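Local coordinates for protein agrin (Gallus gallus, PDB 1PZ7) that probably organises synapses from the basal lamina through a laminin G domain, its function modulated by alternative splicing and calcium binding, at residues D76-A81 with V87-D92; Q48-E53 with L66-G71; G153-E156 with V160-K163; I114-V119 with G123-G128. All coordinates share one frame; numbering follows the deposited sequence.

Interaction 1 (D76-A81 with V87-D92). With CA (calcium ion), chain C.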
loop_
_atom_site.group_PDB
_atom_site.type_symbol
_atom_site.label_atom_id
_atom_site.label_comp_id
_atom_site.label_asym_id
_atom_site.label_seq_id
_atom_site.Cartn_x
_atom_site.Cartn_y
_atom_site.Cartn_z
ATOM N N ASP A 76 -6.165 -12.875 1.632
ATOM C CA ASP A 76 -5.922 -12.159 0.395
ATOM C C ASP A 76 -5.192 -10.887 0.775
ATOM O O ASP A 76 -5.253 -10.446 1.921
ATOM C CB ASP A 76 -7.231 -11.741 -0.272
ATOM C CG ASP A 76 -8.003 -12.898 -0.848
ATOM O OD1 ASP A 76 -9.127 -12.646 -1.338
ATOM O OD2 ASP A 76 -7.579 -14.072 -0.873
ATOM N N TYR A 77 -4.532 -10.268 -0.189
ATOM C CA TYR A 77 -3.860 -9.010 0.070
ATOM C C TYR A 77 -3.554 -8.289 -1.218
ATOM O O TYR A 77 -3.507 -8.893 -2.281
ATOM C CB TYR A 77 -2.541 -9.245 0.819
ATOM C CG TYR A 77 -1.590 -10.144 0.066
ATOM C CD1 TYR A 77 -0.654 -9.613 -0.816
ATOM C CD2 TYR A 77 -1.648 -11.516 0.211
ATOM C CE1 TYR A 77 0.203 -10.433 -1.522
ATOM C CE2 TYR A 77 -0.798 -12.342 -0.486
ATOM C CZ TYR A 77 0.122 -11.796 -1.351
ATOM O OH TYR A 77 0.964 -12.638 -2.045
ATOM N N ILE A 78 -3.376 -6.983 -1.102
ATOM C CA ILE A 78 -2.834 -6.168 -2.172
ATOM C C ILE A 78 -1.867 -5.240 -1.451
ATOM O O ILE A 78 -2.192 -4.673 -0.402
ATOM C CB ILE A 78 -3.917 -5.424 -2.992
ATOM C CG1 ILE A 78 -3.277 -4.647 -4.143
ATOM C CG2 ILE A 78 -4.738 -4.489 -2.127
ATOM C CD1 ILE A 78 -4.270 -4.264 -5.216
ATOM N N ALA A 79 -0.653 -5.130 -1.974
ATOM C CA ALA A 79 0.371 -4.354 -1.305
ATOM C C ALA A 79 1.257 -3.609 -2.280
ATOM O O ALA A 79 1.430 -4.033 -3.425
ATOM C CB ALA A 79 1.222 -5.266 -0.443
ATOM N N LEU A 80 1.805 -2.494 -1.803
ATOM C CA LEU A 80 2.801 -1.715 -2.526
ATOM C C LEU A 80 4.083 -1.780 -1.714
ATOM O O LEU A 80 4.059 -1.624 -0.492
ATOM C CB LEU A 80 2.368 -0.259 -2.666
ATOM C CG LEU A 80 1.077 -0.038 -3.448
ATOM C CD1 LEU A 80 0.701 1.431 -3.472
ATOM C CD2 LEU A 80 1.221 -0.582 -4.859
ATOM N N ALA A 81 5.204 -2.002 -2.383
ATOM C CA ALA A 81 6.480 -2.095 -1.694
ATOM C C ALA A 81 7.580 -1.637 -2.615
ATOM O O ALA A 81 7.432 -1.688 -3.829
ATOM C CB ALA A 81 6.742 -3.528 -1.263
ATOM N N VAL A 87 9.194 0.486 -7.113
ATOM C CA VAL A 87 7.904 0.197 -6.530
ATOM C C VAL A 87 7.274 -0.947 -7.303
ATOM O O VAL A 87 7.364 -1.021 -8.533
ATOM C CB VAL A 87 6.957 1.408 -6.596
ATOM C CG1 VAL A 87 5.569 1.042 -6.062
ATOM C CG2 VAL A 87 7.529 2.579 -5.816
ATOM N N GLN A 88 6.656 -1.865 -6.574
ATOM C CA GLN A 88 5.895 -2.909 -7.215
ATOM C C GLN A 88 4.614 -3.151 -6.445
ATOM O O GLN A 88 4.540 -2.921 -5.235
ATOM C CB GLN A 88 6.705 -4.191 -7.363
ATOM C CG GLN A 88 7.050 -4.897 -6.077
ATOM C CD GLN A 88 7.770 -6.208 -6.337
ATOM O OE1 GLN A 88 7.464 -7.229 -5.713
ATOM N NE2 GLN A 88 8.713 -6.189 -7.265
ATOM N N MET A 89 3.598 -3.586 -7.171
ATOM C CA MET A 89 2.327 -3.949 -6.586
ATOM C C MET A 89 2.207 -5.455 -6.683
ATOM O O MET A 89 2.607 -6.062 -7.677
ATOM C CB MET A 89 1.180 -3.279 -7.322
ATOM C CG MET A 89 -0.171 -3.650 -6.764
ATOM S SD MET A 89 -1.512 -2.606 -7.337
ATOM C CE MET A 89 -1.445 -2.907 -9.081
ATOM N N MET A 90 1.661 -6.056 -5.640
ATOM C CA MET A 90 1.477 -7.485 -5.584
ATOM C C MET A 90 0.124 -7.757 -4.963
ATOM O O MET A 90 -0.256 -7.099 -4.005
ATOM C CB MET A 90 2.588 -8.091 -4.727
ATOM C CG MET A 90 2.569 -9.573 -4.596
ATOM S SD MET A 90 4.126 -10.109 -3.844
ATOM C CE MET A 90 4.186 -11.748 -4.447
ATOM N N TYR A 91 -0.623 -8.691 -5.534
ATOM C CA TYR A 91 -1.871 -9.116 -4.923
ATOM C C TYR A 91 -2.146 -10.580 -5.196
ATOM O O TYR A 91 -1.741 -11.130 -6.220
ATOM C CB TYR A 91 -3.067 -8.240 -5.330
ATOM C CG TYR A 91 -3.283 -8.027 -6.814
ATOM C CD1 TYR A 91 -4.094 -8.883 -7.561
ATOM C CD2 TYR A 91 -2.707 -6.946 -7.461
ATOM C CE1 TYR A 91 -4.306 -8.668 -8.918
ATOM C CE2 TYR A 91 -2.905 -6.726 -8.810
ATOM C CZ TYR A 91 -3.703 -7.585 -9.535
ATOM O OH TYR A 91 -3.881 -7.332 -10.879
ATOM N N ASP A 92 -2.799 -11.206 -4.230
ATOM C CA ASP A 92 -3.237 -12.588 -4.316
ATOM C C ASP A 92 -4.684 -12.544 -3.870
ATOM O O ASP A 92 -4.975 -12.106 -2.759
ATOM C CB ASP A 92 -2.407 -13.496 -3.405
ATOM C CG ASP A 92 -2.704 -14.974 -3.615
ATOM O OD1 ASP A 92 -1.886 -15.822 -3.184
ATOM O OD2 ASP A 92 -3.730 -15.369 -4.194
HETATM CA CA CA C . -10.568 -13.570 -2.914
HETATM O O HOH W 1 -9.690 -15.742 -1.392
HETATM O O HOH W 2 0.295 -15.312 -1.668
HETATM O O HOH W 3 3.916 -4.829 -3.494
HETATM O O HOH W 4 -12.300 -14.763 -4.062
#
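Tyr77 CG sits between the backbone N and the carbonyl carbon (chi1 58°), turning the phenol toward the neighbouring strand, while Asp92, CG anti to its backbone N, sends its carboxylate out along the same side of the sheet. The ring therefore lies against Asp92: the backbone N sits over the centre of one face, and Asp92 CB is 3.5 Å from Tyr77 CE2. Met90 CG comes up to the ring edge, near its plane. Water 2 closes the far end, 2.8 Å from Tyr77 OH, and donates to Asp92 OD1, whose partner OD2 is held by the backbone N of Gly94. On the opposite side of the sheet, Ile78 CD1 reaches Met89 SD at 3.9 Å and Leu80 CD2 meets Met89 CB at 3.7 Å, a greasy layer turned to strand 112-119. Six backbone bonds pair 77-81 with 87-92. Just before the first strand, Asp76 OD1 binds calcium at 2.3 Å, and OD2 accepts from water 1, itself a more distant ligand of the metal. Leu93 O, Gln143 O and Asp145 complete the shell, so this antiparallel beta hairpin carries part of the calcium site of a laminin G domain.

Interaction 2 (Q48-E53 with L66-G71)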
loop_
_atom_site.group_PDB
_atom_site.type_symbol
_atom_site.label_atom_id
_atom_site.label_comp_id
_atom_site.label_asym_id
_atom_site.label_seq_id
_atom_site.Cartn_x
_atom_site.Cartn_y
_atom_site.Cartn_z
ATOM N N GLN A 48 -14.327 -5.827 -5.431
ATOM C CA GLN A 48 -14.131 -5.957 -6.860
ATOM C C GLN A 48 -12.902 -5.183 -7.306
ATOM O O GLN A 48 -12.251 -5.550 -8.280
ATOM C CB GLN A 48 -15.350 -5.406 -7.594
ATOM C CG GLN A 48 -16.627 -6.159 -7.306
ATOM C CD GLN A 48 -16.612 -7.553 -7.891
ATOM O OE1 GLN A 48 -17.229 -8.469 -7.345
ATOM N NE2 GLN A 48 -15.904 -7.724 -8.999
ATOM N N SER A 49 -12.582 -4.111 -6.586
ATOM C CA SER A 49 -11.476 -3.247 -6.972
ATOM C C SER A 49 -10.744 -2.630 -5.789
ATOM O O SER A 49 -11.198 -2.699 -4.644
ATOM C CB SER A 49 -11.994 -2.112 -7.852
ATOM O OG SER A 49 -12.849 -1.263 -7.113
ATOM N N ASN A 50 -9.587 -2.051 -6.097
ATOM C CA ASN A 50 -8.794 -1.281 -5.146
ATOM C C ASN A 50 -8.177 -0.139 -5.915
ATOM O O ASN A 50 -7.744 -0.324 -7.051
ATOM C CB ASN A 50 -7.654 -2.099 -4.543
ATOM C CG ASN A 50 -8.130 -3.203 -3.631
ATOM O OD1 ASN A 50 -8.437 -2.977 -2.457
ATOM N ND2 ASN A 50 -8.169 -4.411 -4.154
ATOM N N HIS A 51 -8.124 1.038 -5.305
ATOM C CA HIS A 51 -7.486 2.184 -5.930
ATOM C C HIS A 51 -6.638 2.883 -4.884
ATOM O O HIS A 51 -7.122 3.207 -3.801
ATOM C CB HIS A 51 -8.520 3.146 -6.515
ATOM C CG HIS A 51 -9.138 2.665 -7.791
ATOM N ND1 HIS A 51 -10.086 1.666 -7.829
ATOM C CD2 HIS A 51 -8.946 3.050 -9.075
ATOM C CE1 HIS A 51 -10.452 1.455 -9.080
ATOM N NE2 HIS A 51 -9.776 2.283 -9.857
ATOM N N PHE A 52 -5.366 3.090 -5.211
ATOM C CA PHE A 52 -4.430 3.767 -4.326
ATOM C C PHE A 52 -3.701 4.867 -5.071
ATOM O O PHE A 52 -3.262 4.678 -6.204
ATOM C CB PHE A 52 -3.371 2.788 -3.809
ATOM C CG PHE A 52 -3.933 1.588 -3.113
ATOM C CD1 PHE A 52 -4.494 1.702 -1.853
ATOM C CD2 PHE A 52 -3.882 0.342 -3.708
ATOM C CE1 PHE A 52 -5.011 0.599 -1.206
ATOM C CE2 PHE A 52 -4.389 -0.764 -3.062
ATOM C CZ PHE A 52 -4.954 -0.634 -1.811
ATOM N N GLU A 53 -3.564 6.013 -4.422
ATOM C CA GLU A 53 -2.779 7.114 -4.945
ATOM C C GLU A 53 -2.060 7.698 -3.759
ATOM O O GLU A 53 -2.629 7.790 -2.670
ATOM C CB GLU A 53 -3.655 8.185 -5.571
ATOM C CG GLU A 53 -4.130 7.886 -6.974
ATOM C CD GLU A 53 -4.548 9.147 -7.708
ATOM O OE1 GLU A 53 -3.698 10.048 -7.905
ATOM O OE2 GLU A 53 -5.733 9.246 -8.073
ATOM N N LEU A 66 2.533 -0.047 1.673
ATOM C CA LEU A 66 1.140 -0.198 2.035
ATOM C C LEU A 66 0.741 -1.663 1.931
ATOM O O LEU A 66 1.186 -2.373 1.028
ATOM C CB LEU A 66 0.320 0.704 1.101
ATOM C CG LEU A 66 -1.190 0.636 0.941
ATOM C CD1 LEU A 66 -1.642 1.944 0.314
ATOM C CD2 LEU A 66 -1.604 -0.535 0.074
ATOM N N TRP A 67 -0.083 -2.119 2.867
ATOM C CA TRP A 67 -0.611 -3.478 2.848
ATOM C C TRP A 67 -2.096 -3.397 3.157
ATOM O O TRP A 67 -2.485 -2.900 4.205
ATOM C CB TRP A 67 0.084 -4.373 3.875
ATOM C CG TRP A 67 -0.355 -5.824 3.817
ATOM C CD1 TRP A 67 -1.536 -6.357 4.266
ATOM C CD2 TRP A 67 0.388 -6.918 3.272
ATOM N NE1 TRP A 67 -1.564 -7.712 4.032
ATOM C CE2 TRP A 67 -0.393 -8.081 3.425
ATOM C CE3 TRP A 67 1.643 -7.033 2.669
ATOM C CZ2 TRP A 67 0.038 -9.332 2.995
ATOM C CZ3 TRP A 67 2.069 -8.278 2.247
ATOM C CH2 TRP A 67 1.271 -9.409 2.416
ATOM N N SER A 68 -2.917 -3.863 2.227
ATOM C CA SER A 68 -4.359 -3.888 2.416
ATOM C C SER A 68 -4.797 -5.344 2.473
ATOM O O SER A 68 -4.594 -6.098 1.522
ATOM C CB SER A 68 -5.061 -3.154 1.277
ATOM O OG SER A 68 -6.470 -3.261 1.394
ATOM N N GLY A 69 -5.378 -5.744 3.595
ATOM C CA GLY A 69 -5.845 -7.105 3.774
ATOM C C GLY A 69 -5.930 -7.431 5.248
ATOM O O GLY A 69 -5.416 -6.678 6.075
ATOM N N LYS A 70 -6.566 -8.553 5.575
ATOM C CA LYS A 70 -6.758 -8.960 6.968
ATOM C C LYS A 70 -5.448 -9.266 7.702
ATOM O O LYS A 70 -5.382 -9.161 8.920
ATOM C CB LYS A 70 -7.698 -10.166 7.040
ATOM C CG LYS A 70 -8.148 -10.526 8.441
ATOM C CD LYS A 70 -9.419 -11.355 8.403
ATOM C CE LYS A 70 -9.904 -11.724 9.790
ATOM N NZ LYS A 70 -11.200 -12.457 9.742
ATOM N N GLY A 71 -4.409 -9.653 6.966
ATOM C CA GLY A 71 -3.110 -9.890 7.575
ATOM C C GLY A 71 -2.914 -11.255 8.211
ATOM O O GLY A 71 -1.995 -11.448 9.008
#
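The backbone N of Phe52 probably donates to Ala116 O, a bond between neighbouring strands of one sheet of the laminin G beta sandwich. From there the Phe52 side chain crosses to the other sheet, where Leu66 and Ser68 receive it. The short strands 49-53 and 66-68 run nearly antiparallel, their axes 10.7 Å apart, so side chains alone bridge them and no hydrogen bond passes between the segments. Phe52 holds CG beside its backbone N (chi1 -56°), and Leu66 answers with CG anti to its own N, which brings both methyls up to the ring. CD2 of Leu66 rests over one face, 3.9 Å from the Phe52 ring centroid and 17° off the normal, a CH-pi contact. Farther round the ring, Ser68 CB packs obliquely. Ile78 of the adjacent strand touches both Phe52 and Ser68, Leu150 flanks Leu66 and Ser68, and Val181 supports Phe52 from its own sheet. Ser68 is held at the backbone too, its N probably bonded to Ile78 O. The contact is thus apolar core filling between two sheets, and its closest approach is Leu66 CD1 to Phe52 CD1, 3.6 Å.

Interaction 3 (G153-E156 with V160-K163)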
loop_
_atom_site.group_PDB
_atom_site.type_symbol
_atom_site.label_atom_id
_atom_site.label_comp_id
_atom_site.label_asym_id
_atom_site.label_seq_id
_atom_site.Cartn_x
_atom_site.Cartn_y
_atom_site.Cartn_z
ATOM N N GLY A 153 3.367 2.092 5.732
ATOM C CA GLY A 153 4.744 2.173 6.193
ATOM C C GLY A 153 5.303 0.912 6.819
ATOM O O GLY A 153 6.483 0.838 7.152
ATOM N N GLY A 154 4.456 -0.090 6.987
ATOM C CA GLY A 154 4.857 -1.299 7.662
ATOM C C GLY A 154 3.631 -2.106 7.991
ATOM O O GLY A 154 2.525 -1.775 7.554
ATOM N N MET A 155 3.830 -3.154 8.775
ATOM C CA MET A 155 2.785 -4.111 9.051
ATOM C C MET A 155 2.912 -4.665 10.453
ATOM O O MET A 155 4.016 -4.840 10.953
ATOM C CB MET A 155 2.960 -5.253 8.065
ATOM C CG MET A 155 1.765 -6.078 7.828
ATOM S SD MET A 155 1.904 -6.612 6.158
ATOM C CE MET A 155 3.175 -7.856 6.263
ATOM N N GLU A 156 1.781 -4.958 11.081
ATOM C CA GLU A 156 1.804 -5.542 12.410
ATOM C C GLU A 156 2.248 -6.994 12.315
ATOM O O GLU A 156 3.212 -7.406 12.955
ATOM C CB GLU A 156 0.421 -5.480 13.059
ATOM C CG GLU A 156 0.349 -6.236 14.375
ATOM C CD GLU A 156 -1.052 -6.312 14.936
ATOM O OE1 GLU A 156 -1.568 -5.269 15.390
ATOM O OE2 GLU A 156 -1.630 -7.422 14.938
ATOM N N VAL A 160 3.308 -13.006 7.728
ATOM C CA VAL A 160 2.678 -13.036 6.423
ATOM C C VAL A 160 3.537 -12.190 5.487
ATOM O O VAL A 160 3.082 -11.204 4.907
ATOM C CB VAL A 160 1.258 -12.466 6.464
ATOM C CG1 VAL A 160 0.570 -12.701 5.145
ATOM C CG2 VAL A 160 0.460 -13.098 7.591
ATOM N N ALA A 161 4.797 -12.590 5.383
ATOM C CA ALA A 161 5.783 -11.938 4.534
ATOM C C ALA A 161 6.986 -12.866 4.398
ATOM O O ALA A 161 7.951 -12.555 3.704
ATOM C CB ALA A 161 6.206 -10.601 5.120
ATOM N N HIS A 162 6.935 -14.010 5.071
ATOM C CA HIS A 162 8.005 -14.984 4.963
ATOM C C HIS A 162 7.994 -15.544 3.550
ATOM O O HIS A 162 9.030 -15.926 3.014
ATOM C CB HIS A 162 7.815 -16.094 5.993
ATOM C CG HIS A 162 7.917 -15.619 7.407
ATOM N ND1 HIS A 162 7.703 -16.442 8.490
ATOM C CD2 HIS A 162 8.205 -14.396 7.915
ATOM C CE1 HIS A 162 7.861 -15.749 9.605
ATOM N NE2 HIS A 162 8.168 -14.507 9.284
ATOM N N LYS A 163 6.809 -15.571 2.950
ATOM C CA LYS A 163 6.637 -16.069 1.594
ATOM C C LYS A 163 6.986 -15.018 0.545
ATOM O O LYS A 163 6.857 -15.277 -0.648
ATOM C CB LYS A 163 5.186 -16.526 1.386
ATOM C CG LYS A 163 4.156 -15.393 1.347
ATOM C CD LYS A 163 2.739 -15.947 1.188
ATOM C CE LYS A 163 1.675 -14.865 1.223
ATOM N NZ LYS A 163 0.309 -15.464 1.166
#
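Met155 and Val160 come together on one side of the indole of Trp67: Met155 SD stands over the ring system near Trp67 CD2, and the carbonyl oxygen Val160 O lies on the same side of the plane but just past the rim, near Trp67 CH2. Tyr77 stacks on the other face of the indole. Both segments belong to the long loop of the laminin G domain that links strand 149-152 to strand 175-181, and neither forms regular structure; here the loop doubles back over the outer side of the sheet. Met155 leaves the backbone with CG anti to N, then bends at chi2 and again at chi3 (74°), which swings its methyl across the indole toward the returning chain. CE is the atom that touches both Val160 and Ala161. No hydrogen bond joins the segments, and the contact is small, with the backbones far apart and the thioether spanning the distance. Each limb has further neighbours: Gly153 shares backbone bonds with Ile65 and Phe172, Leu64 lies against Met155, and Val160 CG2 packs on Gly71 O. At the junction, Met155 CE is 3.6 Å from Val160 O and 4.2 Å from Ala161 CB.

Interaction 4 (I114-V119 with G123-G128)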
loop_
_atom_site.group_PDB
_atom_site.type_symbol
_atom_site.label_atom_id
_atom_site.label_comp_id
_atom_site.label_asym_id
_atom_site.label_seq_id
_atom_site.Cartn_x
_atom_site.Cartn_y
_atom_site.Cartn_z
ATOM N N ILE A 114 2.527 7.975 -7.027
ATOM C CA ILE A 114 2.241 6.575 -7.307
ATOM C C ILE A 114 0.740 6.428 -7.502
ATOM O O ILE A 114 -0.039 6.897 -6.682
ATOM C CB ILE A 114 2.687 5.665 -6.142
ATOM C CG1 ILE A 114 4.193 5.780 -5.905
ATOM C CG2 ILE A 114 2.296 4.215 -6.423
ATOM C CD1 ILE A 114 4.659 5.118 -4.639
ATOM N N LYS A 115 0.343 5.786 -8.592
ATOM C CA LYS A 115 -1.055 5.472 -8.844
ATOM C C LYS A 115 -1.140 3.975 -9.104
ATOM O O LYS A 115 -0.534 3.455 -10.042
ATOM C CB LYS A 115 -1.590 6.254 -10.038
ATOM C CG LYS A 115 -2.992 5.845 -10.441
ATOM C CD LYS A 115 -3.510 6.659 -11.600
ATOM C CE LYS A 115 -3.921 8.046 -11.167
ATOM N NZ LYS A 115 -4.538 8.786 -12.293
ATOM N N ALA A 116 -1.876 3.272 -8.258
ATOM C CA ALA A 116 -1.980 1.832 -8.377
ATOM C C ALA A 116 -3.423 1.404 -8.198
ATOM O O ALA A 116 -4.074 1.796 -7.229
ATOM C CB ALA A 116 -1.114 1.180 -7.346
ATOM N N TYR A 117 -3.926 0.601 -9.127
ATOM C CA TYR A 117 -5.289 0.119 -9.006
ATOM C C TYR A 117 -5.465 -1.289 -9.540
ATOM O O TYR A 117 -4.633 -1.816 -10.287
ATOM C CB TYR A 117 -6.293 1.085 -9.646
ATOM C CG TYR A 117 -6.202 1.256 -11.144
ATOM C CD1 TYR A 117 -5.494 2.312 -11.698
ATOM C CD2 TYR A 117 -6.865 0.389 -12.007
ATOM C CE1 TYR A 117 -5.426 2.490 -13.066
ATOM C CE2 TYR A 117 -6.801 0.560 -13.381
ATOM C CZ TYR A 117 -6.082 1.610 -13.899
ATOM O OH TYR A 117 -6.018 1.777 -15.265
ATOM N N ARG A 118 -6.559 -1.899 -9.110
ATOM C CA ARG A 118 -6.921 -3.242 -9.499
ATOM C C ARG A 118 -8.421 -3.265 -9.736
ATOM O O ARG A 118 -9.180 -2.724 -8.939
ATOM C CB ARG A 118 -6.564 -4.239 -8.396
ATOM C CG ARG A 118 -7.025 -5.667 -8.682
ATOM C CD ARG A 118 -7.000 -6.591 -7.478
ATOM N NE ARG A 118 -7.981 -6.174 -6.480
ATOM C CZ ARG A 118 -9.248 -6.578 -6.426
ATOM N NH1 ARG A 118 -9.741 -7.429 -7.318
ATOM N NH2 ARG A 118 -10.033 -6.118 -5.463
ATOM N N VAL A 119 -8.830 -3.860 -10.853
ATOM C CA VAL A 119 -10.238 -4.082 -11.161
ATOM C C VAL A 119 -10.310 -5.574 -11.454
ATOM O O VAL A 119 -9.787 -6.032 -12.470
ATOM C CB VAL A 119 -10.724 -3.262 -12.378
ATOM C CG1 VAL A 119 -12.178 -3.572 -12.686
ATOM C CG2 VAL A 119 -10.543 -1.765 -12.141
ATOM N N GLY A 123 -4.540 -5.378 -13.041
ATOM C CA GLY A 123 -3.845 -4.388 -12.248
ATOM C C GLY A 123 -3.146 -3.351 -13.095
ATOM O O GLY A 123 -2.834 -3.593 -14.267
ATOM N N SER A 124 -2.898 -2.195 -12.492
ATOM C CA SER A 124 -2.184 -1.112 -13.145
ATOM C C SER A 124 -1.334 -0.400 -12.113
ATOM O O SER A 124 -1.785 -0.135 -11.001
ATOM C CB SER A 124 -3.156 -0.116 -13.775
ATOM O OG SER A 124 -2.459 0.970 -14.375
ATOM N N LEU A 125 -0.096 -0.109 -12.482
ATOM C CA LEU A 125 0.815 0.603 -11.609
ATOM C C LEU A 125 1.528 1.675 -12.413
ATOM O O LEU A 125 2.098 1.397 -13.470
ATOM C CB LEU A 125 1.838 -0.354 -11.005
ATOM C CG LEU A 125 2.920 0.297 -10.143
ATOM C CD1 LEU A 125 2.320 0.965 -8.905
ATOM C CD2 LEU A 125 3.949 -0.737 -9.734
ATOM N N GLN A 126 1.481 2.907 -11.920
ATOM C CA GLN A 126 2.165 4.013 -12.575
ATOM C C GLN A 126 2.870 4.870 -11.554
ATOM O O GLN A 126 2.227 5.501 -10.718
ATOM C CB GLN A 126 1.203 4.903 -13.371
ATOM C CG GLN A 126 1.924 6.094 -14.014
ATOM C CD GLN A 126 1.006 7.092 -14.692
ATOM O OE1 GLN A 126 1.456 8.165 -15.109
ATOM N NE2 GLN A 126 -0.269 6.754 -14.804
ATOM N N VAL A 127 4.193 4.906 -11.638
ATOM C CA VAL A 127 4.988 5.765 -10.783
ATOM C C VAL A 127 5.449 6.928 -11.656
ATOM O O VAL A 127 5.879 6.724 -12.794
ATOM C CB VAL A 127 6.189 5.007 -10.198
ATOM C CG1 VAL A 127 7.004 5.905 -9.285
ATOM C CG2 VAL A 127 5.712 3.778 -9.443
ATOM N N GLY A 128 5.335 8.151 -11.155
ATOM C CA GLY A 128 5.718 9.303 -11.948
ATOM C C GLY A 128 4.906 9.351 -13.227
ATOM O O GLY A 128 3.693 9.140 -13.205
HETATM O O HOH W 5 -1.968 3.024 -12.642
HETATM O O HOH W 6 -3.530 1.554 -16.793
#
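The phenol of Tyr117 is laid like a lid over Ser124, the residue facing it on the neighbouring strand. Tyr117 CG lies between the backbone N and the carbonyl carbon (chi1 66°), and the ring folds toward that strand. The small serine side chain fits beneath: Ser124 CB lies 3.6 Å from the centroid of the Tyr117 ring and 20° off its normal, a CH-pi contact shifted toward the rim. On the other side of the phenol the imidazole of His51 follows, the two planes nearly parallel. The opposite side of the hairpin has a different relief. There the small Ala116 leaves room for Leu125, whose CD1 settles 3.8 Å from Ala116 CB and also reaches Ile114 CG2 at 4.1 Å, so that one leucine methyl bears on two neighbours of the facing strand. Val127 CG2 adds a looser touch to Ile114 CG1. At the turn end Gly123 places bare backbone beside Arg118, whose guanidinium leads away to the carbonyl oxygens of Gln120 and Leu47. Two pairs of backbone bonds, Lys115 with Gln126 and Tyr117 with Ser124, hold the strands in register. Ser124 OG is tied to two waters at 2.7 Å each: water 5 donates to Lys115 O, and water 6 reaches Tyr117 OH as well. The chemistry thus divides the hairpin. Ile114, Ala116, Leu125 and Val127 form a greasy side turned to the other sheet, where Met89 touches Ala116 and Val87 meets Ile114 and Val127, whereas Tyr117 and Ser124 make a polar side on which two waters bind the serine hydroxyl.

Overall arrangement
From the N terminus, interaction 2 comes first: 48-53 meets 66-71 across the sandwich. Interaction 1 follows as the hairpin 76-81 with 87-92, then interaction 4 as the hairpin 114-119 with 123-128, and interaction 3 last, closing a short loop between 153-156 and 160-163. The four closures run in series; none nests in or crosses another. Interaction 2 spans both sheets: strand 63-68 neighbours the hairpin of interaction 1, and strand 45-58 neighbours that of interaction 4. Interactions 1 and 4 also touch face to face through Met89. Interaction 3 lies on the outer side, over Trp67 of 66-71, its centre about 21 Å from that of interaction 4.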